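Local coordinates for DUF7790 domain-containing protein (Leptospira interrogans serogroup Icterohaemorrhagiae serovar copenhageni, PDB 6ULO) that is of unknown function but has a domain probably related to the NADP-binding Rossmann folds and is probably anchored to the membrane by a transmembrane helix, at residues 277-289 with 309-322. Sequence-based numbering, arbitrary orientation.
Sequences HYCVQKISNFQKW and VDKKNGITVVDKEP
Strands 277-282 and 315-318 run parallel, tied by four backbone hydrogen bonds: Tyr278 N to Gly314 O, Thr316 N to Tyr278 O, Val280 N to Thr316 O and Val318 N to Val280 O. Before strand 315-318 the chain turns through a G1 bulge opposite Asp310; Gly314 suits the positive phi (81°) there, since its backbone leaves no room for a beta carbon beside the carbonyl O of Asn313.

Among the side-chain bonds, His277, with CG anti to the backbone N (chi1 -174°), hydrogen-bonds Thr316 OG1 through NE2 at 2.7 Å, while ND1 bonds Pro263 O. Lys320 O accepts two bonds: Trp289 NE1 (3.0 Å) comes in the carbonyl plane on a lone pair, Asn285 ND2 (3.1 Å) from above that plane. Gln281 NE2 donates to Asn285 OD1 (2.7 Å, 169°), so both ends of the Asn285 amide are engaged and its flip is fixed.

In the packing, Val280 CG2 meets Val317 CG2 at 4.0 Å on one face of the sheet; on the other, Val318 CG2 meets Cys279 SG (3.7 Å). Val318 CG1 packs against the Gln281 amide. One face of the His277 ring lies over the Gly314–Ile315 peptide. Pro322 CD sits over the five-membered ring of Trp289, a CH-pi contact 3.4 Å from its centroid.

Waters bridge Lys282 N to Val318 O, where the strands part, and Glu321 to Asn285 and to Lys288.

Thus the backbone sets the register of two neighbours near one edge of the mixed sheet. Helices 283-291 and 299-306 lie between them in the chain, Met303 of the latter packing on His277 and Cys279, while buried amide and indole N-H groups bind the departing C-terminal chain to helix 283-291.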
ATOM      1  N   HIS A 277       7.444   4.285 -14.402  1.00 12.63           N
ATOM      2  CA  HIS A 277       6.389   5.180 -14.849  1.00 12.74           C
ATOM      3  C   HIS A 277       5.164   4.913 -13.979  1.00 11.83           C
ATOM      4  O   HIS A 277       4.887   3.757 -13.632  1.00 13.29           O
ATOM      5  CB  HIS A 277       6.094   4.891 -16.332  1.00 13.23           C
ATOM      6  CG  HIS A 277       5.120   5.835 -16.958  1.00 13.01           C
ATOM      7  ND1 HIS A 277       5.526   6.929 -17.702  1.00 13.14           N
ATOM      8  CD2 HIS A 277       3.768   5.821 -17.015  1.00 13.28           C
ATOM      9  CE1 HIS A 277       4.456   7.561 -18.158  1.00 13.36           C
ATOM     10  NE2 HIS A 277       3.375   6.903 -17.764  1.00 14.06           N
ATOM     11  N   TYR A 278       4.459   5.977 -13.590  1.00 11.69           N
ATOM     12  CA  TYR A 278       3.353   5.888 -12.638  1.00 11.60           C
ATOM     13  C   TYR A 278       2.042   5.919 -13.407  1.00 11.79           C
ATOM     14  O   TYR A 278       1.957   6.523 -14.486  1.00 12.71           O
ATOM     15  CB  TYR A 278       3.451   7.066 -11.633  1.00 12.60           C
ATOM     16  CG  TYR A 278       4.692   6.918 -10.797  1.00 12.26           C
ATOM     17  CD1 TYR A 278       4.630   6.395  -9.505  1.00 12.08           C
ATOM     18  CD2 TYR A 278       5.958   7.252 -11.310  1.00 12.13           C
ATOM     19  CE1 TYR A 278       5.791   6.198  -8.770  1.00 11.81           C
ATOM     20  CE2 TYR A 278       7.118   7.046 -10.587  1.00 12.37           C
ATOM     21  CZ  TYR A 278       7.021   6.525  -9.311  1.00 11.69           C
ATOM     22  OH  TYR A 278       8.161   6.299  -8.589  1.00 12.49           O
ATOM     23  N   CYS A 279       0.999   5.330 -12.844  1.00 12.41           N
ATOM     24  CA  CYS A 279      -0.273   5.277 -13.546  1.00 12.81           C
ATOM     25  C   CYS A 279      -1.420   5.259 -12.539  1.00 12.17           C
ATOM     26  O   CYS A 279      -1.399   4.497 -11.557  1.00 12.65           O
ATOM     27  CB  CYS A 279      -0.307   4.035 -14.430  1.00 14.00           C
ATOM     28  SG  CYS A 279      -1.830   3.790 -15.359  1.00 14.93           S
ATOM     29  N   VAL A 280      -2.427   6.092 -12.790  1.00 12.22           N
ATOM     30  CA  VAL A 280      -3.688   6.029 -12.049  1.00 12.79           C
ATOM     31  C   VAL A 280      -4.822   5.716 -13.028  1.00 12.19           C
ATOM     32  O   VAL A 280      -4.720   5.960 -14.236  1.00 14.05           O
ATOM     33  CB  VAL A 280      -3.978   7.308 -11.235  1.00 13.65           C
ATOM     34  CG1 VAL A 280      -2.885   7.508 -10.243  1.00 14.16           C
ATOM     35  CG2 VAL A 280      -4.112   8.509 -12.152  1.00 15.95           C
ATOM     36  N   GLN A 281      -5.918   5.189 -12.488  1.00 12.63           N
ATOM     37  CA  GLN A 281      -7.033   4.733 -13.309  1.00 13.47           C
ATOM     38  C   GLN A 281      -8.220   4.583 -12.381  1.00 13.24           C
ATOM     39  O   GLN A 281      -8.099   3.944 -11.335  1.00 13.14           O
ATOM     40  CB  GLN A 281      -6.698   3.367 -13.922  1.00 12.55           C
ATOM     41  CG  GLN A 281      -7.828   2.703 -14.681  1.00 13.53           C
ATOM     42  CD  GLN A 281      -7.407   1.400 -15.345  1.00 13.41           C
ATOM     43  OE1 GLN A 281      -6.384   0.793 -14.971  1.00 14.69           O
ATOM     44  NE2 GLN A 281      -8.188   0.967 -16.339  1.00 14.85           N
ATOM     45  N   LYS A 282      -9.368   5.127 -12.742  1.00 12.69           N
ATOM     46  CA  LYS A 282     -10.525   4.895 -11.871  1.00 13.46           C
ATOM     47  C   LYS A 282     -10.789   3.400 -11.731  1.00 13.92           C
ATOM     48  O   LYS A 282     -10.706   2.650 -12.709  1.00 14.21           O
ATOM     49  CB  LYS A 282     -11.767   5.615 -12.416  1.00 14.76           C
ATOM     50  CG  LYS A 282     -11.779   7.125 -12.125  1.00 18.81           C
ATOM     51  CD  LYS A 282     -13.041   7.801 -12.615  1.00 23.37           C
ATOM     52  CE  LYS A 282     -13.131   9.237 -12.114  1.00 26.79           C
ATOM     53  NZ  LYS A 282     -14.331   9.938 -12.625  1.00 29.91           N
ATOM     54  N   ILE A 283     -11.109   2.954 -10.504  1.00 14.15           N
ATOM     55  CA  ILE A 283     -11.391   1.523 -10.328  1.00 13.55           C
ATOM     56  C   ILE A 283     -12.575   1.088 -11.186  1.00 14.13           C
ATOM     57  O   ILE A 283     -12.571  -0.009 -11.759  1.00 13.68           O
ATOM     58  CB  ILE A 283     -11.597   1.144  -8.852  1.00 13.55           C
ATOM     59  CG1 ILE A 283     -10.435   1.599  -7.987  1.00 14.57           C
ATOM     60  CG2 ILE A 283     -11.714  -0.346  -8.733  1.00 14.87           C
ATOM     61  CD1 ILE A 283     -10.586   1.243  -6.511  1.00 14.16           C
ATOM     62  N   SER A 284     -13.581   1.952 -11.338  1.00 15.12           N
ATOM     63  CA  SER A 284     -14.702   1.609 -12.220  1.00 17.01           C
ATOM     64  C   SER A 284     -14.231   1.390 -13.655  1.00 16.05           C
ATOM     65  O   SER A 284     -14.722   0.485 -14.348  1.00 16.26           O
ATOM     66  CB  SER A 284     -15.749   2.717 -12.190  1.00 18.55           C
ATOM     67  OG  SER A 284     -15.186   3.921 -12.678  1.00 20.67           O
ATOM     68  N   ASN A 285     -13.301   2.226 -14.127  1.00 16.03           N
ATOM     69  CA  ASN A 285     -12.731   2.050 -15.463  1.00 16.73           C
ATOM     70  C   ASN A 285     -11.956   0.739 -15.541  1.00 15.43           C
ATOM     71  O   ASN A 285     -12.122  -0.043 -16.486  1.00 15.21           O
ATOM     72  CB  ASN A 285     -11.844   3.264 -15.787  1.00 17.22           C
ATOM     73  CG  ASN A 285     -11.183   3.172 -17.168  1.00 17.44           C
ATOM     74  OD1 ASN A 285     -10.256   2.394 -17.359  1.00 17.50           O
ATOM     75  ND2 ASN A 285     -11.650   3.983 -18.126  1.00 20.18           N
ATOM     76  N   PHE A 286     -11.162   0.448 -14.520  1.00 14.56           N
ATOM     77  CA  PHE A 286     -10.410  -0.799 -14.496  1.00 13.18           C
ATOM     78  C   PHE A 286     -11.342  -2.004 -14.533  1.00 13.97           C
ATOM     79  O   PHE A 286     -11.044  -2.988 -15.199  1.00 13.52           O
ATOM     80  CB  PHE A 286      -9.528  -0.808 -13.247  1.00 12.83           C
ATOM     81  CG  PHE A 286      -8.554  -1.954 -13.156  1.00 13.01           C
ATOM     82  CD1 PHE A 286      -7.803  -2.354 -14.266  1.00 13.24           C
ATOM     83  CD2 PHE A 286      -8.335  -2.591 -11.931  1.00 13.20           C
ATOM     84  CE1 PHE A 286      -6.861  -3.370 -14.158  1.00 13.82           C
ATOM     85  CE2 PHE A 286      -7.380  -3.606 -11.814  1.00 13.30           C
ATOM     86  CZ  PHE A 286      -6.632  -3.991 -12.927  1.00 13.20           C
ATOM     87  N   GLN A 287     -12.478  -1.933 -13.837  1.00 14.45           N
ATOM     88  CA  GLN A 287     -13.450  -3.025 -13.861  1.00 14.23           C
ATOM     89  C   GLN A 287     -13.989  -3.275 -15.268  1.00 14.82           C
ATOM     90  O   GLN A 287     -14.202  -4.427 -15.648  1.00 14.61           O
ATOM     91  CB  GLN A 287     -14.589  -2.732 -12.883  1.00 15.20           C
ATOM     92  CG  GLN A 287     -14.128  -2.818 -11.420  1.00 15.61           C
ATOM     93  CD  GLN A 287     -15.186  -2.274 -10.465  1.00 15.72           C
ATOM     94  OE1 GLN A 287     -15.985  -1.439 -10.859  1.00 17.12           O
ATOM     95  NE2 GLN A 287     -15.201  -2.754  -9.224  1.00 16.46           N
ATOM     96  N   LYS A 288     -14.148  -2.214 -16.075  1.00 15.94           N
ATOM     97  CA  LYS A 288     -14.499  -2.399 -17.483  1.00 17.68           C
ATOM     98  C   LYS A 288     -13.416  -3.170 -18.230  1.00 16.90           C
ATOM     99  O   LYS A 288     -13.707  -4.103 -18.990  1.00 17.10           O
ATOM    100  CB  LYS A 288     -14.741  -1.056 -18.176  1.00 18.98           C
ATOM    101  CG  LYS A 288     -15.853  -0.192 -17.624  1.00 21.45           C
ATOM    102  CD  LYS A 288     -15.892   1.156 -18.379  1.00 23.77           C
ATOM    103  CE  LYS A 288     -17.095   1.987 -18.007  1.00 24.61           C
ATOM    104  NZ  LYS A 288     -18.393   1.346 -18.411  1.00 24.43           N
ATOM    105  N   TRP A 289     -12.150  -2.767 -18.069  1.00 15.90           N
ATOM    106  CA  TRP A 289     -11.079  -3.489 -18.753  1.00 15.87           C
ATOM    107  C   TRP A 289     -11.055  -4.954 -18.345  1.00 15.76           C
ATOM    108  O   TRP A 289     -10.919  -5.841 -19.190  1.00 16.58           O
ATOM    109  CB  TRP A 289      -9.723  -2.819 -18.478  1.00 15.87           C
ATOM    110  CG  TRP A 289      -9.588  -1.537 -19.228  1.00 16.54           C
ATOM    111  CD1 TRP A 289      -9.911  -0.273 -18.784  1.00 17.92           C
ATOM    112  CD2 TRP A 289      -9.058  -1.376 -20.545  1.00 18.28           C
ATOM    113  NE1 TRP A 289      -9.639   0.656 -19.776  1.00 18.60           N
ATOM    114  CE2 TRP A 289      -9.109  -0.001 -20.853  1.00 18.46           C
ATOM    115  CE3 TRP A 289      -8.558  -2.268 -21.504  1.00 19.12           C
ATOM    116  CZ2 TRP A 289      -8.693   0.496 -22.075  1.00 20.05           C
ATOM    117  CZ3 TRP A 289      -8.137  -1.760 -22.715  1.00 19.24           C
ATOM    118  CH2 TRP A 289      -8.203  -0.400 -22.981  1.00 20.40           C
ATOM    119  N   VAL A 309      -0.840  10.067 -21.537  1.00 16.98           N
ATOM    120  CA  VAL A 309       0.507  10.005 -20.969  1.00 16.32           C
ATOM    121  C   VAL A 309       1.090  11.410 -20.810  1.00 16.17           C
ATOM    122  O   VAL A 309       1.098  12.212 -21.760  1.00 16.80           O
ATOM    123  CB  VAL A 309       1.446   9.123 -21.816  1.00 16.68           C
ATOM    124  CG1 VAL A 309       2.769   8.924 -21.100  1.00 16.58           C
ATOM    125  CG2 VAL A 309       0.795   7.786 -22.160  1.00 17.66           C
ATOM    126  N   ASP A 310       1.592  11.704 -19.615  1.00 15.63           N
ATOM    127  CA  ASP A 310       2.504  12.819 -19.368  1.00 15.85           C
ATOM    128  C   ASP A 310       3.905  12.230 -19.507  1.00 15.08           C
ATOM    129  O   ASP A 310       4.421  11.571 -18.598  1.00 15.31           O
ATOM    130  CB  ASP A 310       2.214  13.420 -17.996  1.00 15.98           C
ATOM    131  CG  ASP A 310       3.298  14.393 -17.510  1.00 16.88           C
ATOM    132  OD1 ASP A 310       4.368  14.533 -18.156  1.00 15.67           O
ATOM    133  OD2 ASP A 310       3.051  15.031 -16.455  1.00 17.69           O
ATOM    134  N   LYS A 311       4.504  12.450 -20.683  1.00 15.96           N
ATOM    135  CA  LYS A 311       5.817  11.895 -20.999  1.00 16.37           C
ATOM    136  C   LYS A 311       6.950  12.660 -20.330  1.00 16.87           C
ATOM    137  O   LYS A 311       8.056  12.124 -20.211  1.00 19.37           O
ATOM    138  CB  LYS A 311       6.035  11.849 -22.520  1.00 18.76           C
ATOM    139  CG  LYS A 311       5.107  10.832 -23.191  1.00 20.32           C
ATOM    140  CD  LYS A 311       5.379  10.630 -24.665  1.00 22.77           C
ATOM    141  CE  LYS A 311       6.647   9.845 -24.846  1.00 24.42           C
ATOM    142  NZ  LYS A 311       6.888   9.591 -26.303  1.00 26.07           N
ATOM    143  N   LYS A 312       6.694  13.887 -19.881  1.00 16.51           N
ATOM    144  CA  LYS A 312       7.729  14.669 -19.203  1.00 16.71           C
ATOM    145  C   LYS A 312       7.955  14.157 -17.787  1.00 15.90           C
ATOM    146  O   LYS A 312       9.089  13.886 -17.381  1.00 17.25           O
ATOM    147  CB  LYS A 312       7.358  16.161 -19.178  1.00 19.02           C
ATOM    148  CG  LYS A 312       8.398  17.055 -18.453  1.00 21.84           C
ATOM    149  CD  LYS A 312       9.737  16.964 -19.168  1.00 24.21           C
ATOM    150  CE  LYS A 312      10.835  17.868 -18.599  1.00 27.46           C
ATOM    151  NZ  LYS A 312      12.160  17.452 -19.177  1.00 29.18           N
ATOM    152  N   ASN A 313       6.886  14.007 -17.025  1.00 14.31           N
ATOM    153  CA  ASN A 313       7.038  13.589 -15.640  1.00 13.74           C
ATOM    154  C   ASN A 313       6.892  12.087 -15.469  1.00 13.17           C
ATOM    155  O   ASN A 313       7.232  11.561 -14.391  1.00 13.39           O
ATOM    156  CB  ASN A 313       6.033  14.350 -14.770  1.00 14.59           C
ATOM    157  CG  ASN A 313       6.259  15.814 -14.835  1.00 15.86           C
ATOM    158  OD1 ASN A 313       7.292  16.294 -14.379  1.00 17.11           O
ATOM    159  ND2 ASN A 313       5.340  16.537 -15.458  1.00 15.68           N
ATOM    160  N   GLY A 314       6.400  11.379 -16.482  1.00 13.36           N
ATOM    161  CA  GLY A 314       6.305   9.940 -16.361  1.00 13.70           C
ATOM    162  C   GLY A 314       5.102   9.438 -15.589  1.00 13.33           C
ATOM    163  O   GLY A 314       5.246   8.579 -14.716  1.00 13.35           O
ATOM    164  N   ILE A 315       3.917   9.970 -15.874  1.00 13.17           N
ATOM    165  CA  ILE A 315       2.689   9.513 -15.249  1.00 13.10           C
ATOM    166  C   ILE A 315       1.569   9.490 -16.291  1.00 13.45           C
ATOM    167  O   ILE A 315       1.471  10.383 -17.139  1.00 13.92           O
ATOM    168  CB  ILE A 315       2.365  10.344 -13.985  1.00 13.12           C
ATOM    169  CG1 ILE A 315       1.074   9.842 -13.322  1.00 13.58           C
ATOM    170  CG2 ILE A 315       2.302  11.847 -14.319  1.00 14.56           C
ATOM    171  CD1 ILE A 315       0.862  10.370 -11.888  1.00 14.71           C
ATOM    172  N   THR A 316       0.726   8.462 -16.204  1.00 13.14           N
ATOM    173  CA  THR A 316      -0.391   8.220 -17.112  1.00 13.06           C
ATOM    174  C   THR A 316      -1.690   8.148 -16.313  1.00 13.69           C
ATOM    175  O   THR A 316      -1.708   7.651 -15.178  1.00 13.82           O
ATOM    176  CB  THR A 316      -0.135   6.892 -17.851  1.00 14.45           C
ATOM    177  OG1 THR A 316       0.908   7.078 -18.814  1.00 15.41           O
ATOM    178  CG2 THR A 316      -1.341   6.363 -18.567  1.00 15.29           C
ATOM    179  N   VAL A 317      -2.765   8.674 -16.902  1.00 14.41           N
ATOM    180  CA  VAL A 317      -4.127   8.421 -16.441  1.00 15.80           C
ATOM    181  C   VAL A 317      -4.772   7.512 -17.467  1.00 16.05           C
ATOM    182  O   VAL A 317      -4.841   7.866 -18.645  1.00 16.87           O
ATOM    183  CB  VAL A 317      -4.933   9.723 -16.327  1.00 17.09           C
ATOM    184  CG1 VAL A 317      -6.367   9.436 -15.905  1.00 17.67           C
ATOM    185  CG2 VAL A 317      -4.232  10.735 -15.417  1.00 17.89           C
ATOM    186  N   VAL A 318      -5.271   6.357 -17.039  1.00 15.57           N
ATOM    187  CA  VAL A 318      -6.063   5.520 -17.937  1.00 16.70           C
ATOM    188  C   VAL A 318      -7.502   6.005 -17.827  1.00 18.34           C
ATOM    189  O   VAL A 318      -8.226   5.641 -16.881  1.00 19.46           O
ATOM    190  CB  VAL A 318      -5.941   4.022 -17.648  1.00 16.41           C
ATOM    191  CG1 VAL A 318      -6.891   3.233 -18.543  1.00 16.92           C
ATOM    192  CG2 VAL A 318      -4.506   3.547 -17.859  1.00 17.74           C
ATOM    193  N   ASP A 319      -7.902   6.850 -18.777  1.00 20.99           N
ATOM    194  CA  ASP A 319      -9.213   7.459 -18.780  1.00 24.05           C
ATOM    195  C   ASP A 319     -10.056   7.008 -19.966  1.00 24.96           C
ATOM    196  O   ASP A 319     -11.185   7.482 -20.116  1.00 28.14           O
ATOM    197  CB  ASP A 319      -9.096   8.993 -18.735  1.00 26.89           C
ATOM    198  CG  ASP A 319      -8.133   9.555 -19.775  1.00 29.52           C
ATOM    199  OD1 ASP A 319      -7.624   8.795 -20.630  1.00 29.26           O
ATOM    200  OD2 ASP A 319      -7.860  10.775 -19.714  1.00 32.42           O
ATOM    201  N   LYS A 320      -9.547   6.096 -20.795  1.00 23.75           N
ATOM    202  CA  LYS A 320     -10.245   5.574 -21.960  1.00 24.88           C
ATOM    203  C   LYS A 320     -10.655   4.142 -21.681  1.00 25.13           C
ATOM    204  O   LYS A 320     -10.147   3.494 -20.771  1.00 23.46           O
ATOM    205  CB  LYS A 320      -9.332   5.628 -23.189  1.00 26.15           C
ATOM    206  CG  LYS A 320      -8.990   7.051 -23.629  1.00 28.13           C
ATOM    207  CD  LYS A 320      -7.981   7.114 -24.794  1.00 31.45           C
ATOM    208  CE  LYS A 320      -6.549   6.796 -24.364  1.00 33.28           C
ATOM    209  NZ  LYS A 320      -5.566   6.973 -25.471  1.00 34.68           N
ATOM    210  N   GLU A 321     -11.576   3.649 -22.480  1.00 25.25           N
ATOM    211  CA  GLU A 321     -12.193   2.373 -22.192  1.00 26.95           C
ATOM    212  C   GLU A 321     -11.884   1.342 -23.252  1.00 28.65           C
ATOM    213  O   GLU A 321     -11.552   1.676 -24.399  1.00 28.21           O
ATOM    214  CB  GLU A 321     -13.705   2.546 -22.062  1.00 27.64           C
ATOM    215  CG  GLU A 321     -14.036   3.428 -20.916  1.00 29.62           C
ATOM    216  CD  GLU A 321     -15.503   3.742 -20.799  1.00 30.69           C
ATOM    217  OE1 GLU A 321     -16.296   3.335 -21.674  1.00 31.06           O
ATOM    218  OE2 GLU A 321     -15.853   4.405 -19.806  1.00 31.34           O
ATOM    219  N   PRO A 322     -12.000   0.063 -22.902  1.00 29.87           N
ATOM    220  CA  PRO A 322     -11.695  -0.985 -23.866  1.00 31.49           C
ATOM    221  C   PRO A 322     -12.650  -0.875 -25.038  1.00 33.51           C
ATOM    222  O   PRO A 322     -13.851  -0.643 -24.870  1.00 34.18           O
ATOM    223  CB  PRO A 322     -11.926  -2.273 -23.068  1.00 30.69           C
ATOM    224  CG  PRO A 322     -12.866  -1.876 -21.974  1.00 30.30           C
ATOM    225  CD  PRO A 322     -12.417  -0.499 -21.601  1.00 29.88           C
TER
HETATM  226  O   HOH W   1      -9.879   6.688 -15.117  1.00 21.82           O
HETATM  227  O   HOH W   2     -14.152   5.245 -17.692  1.00 40.89           O
HETATM  228  O   HOH W   3     -18.779   3.120 -20.901  1.00 23.56           O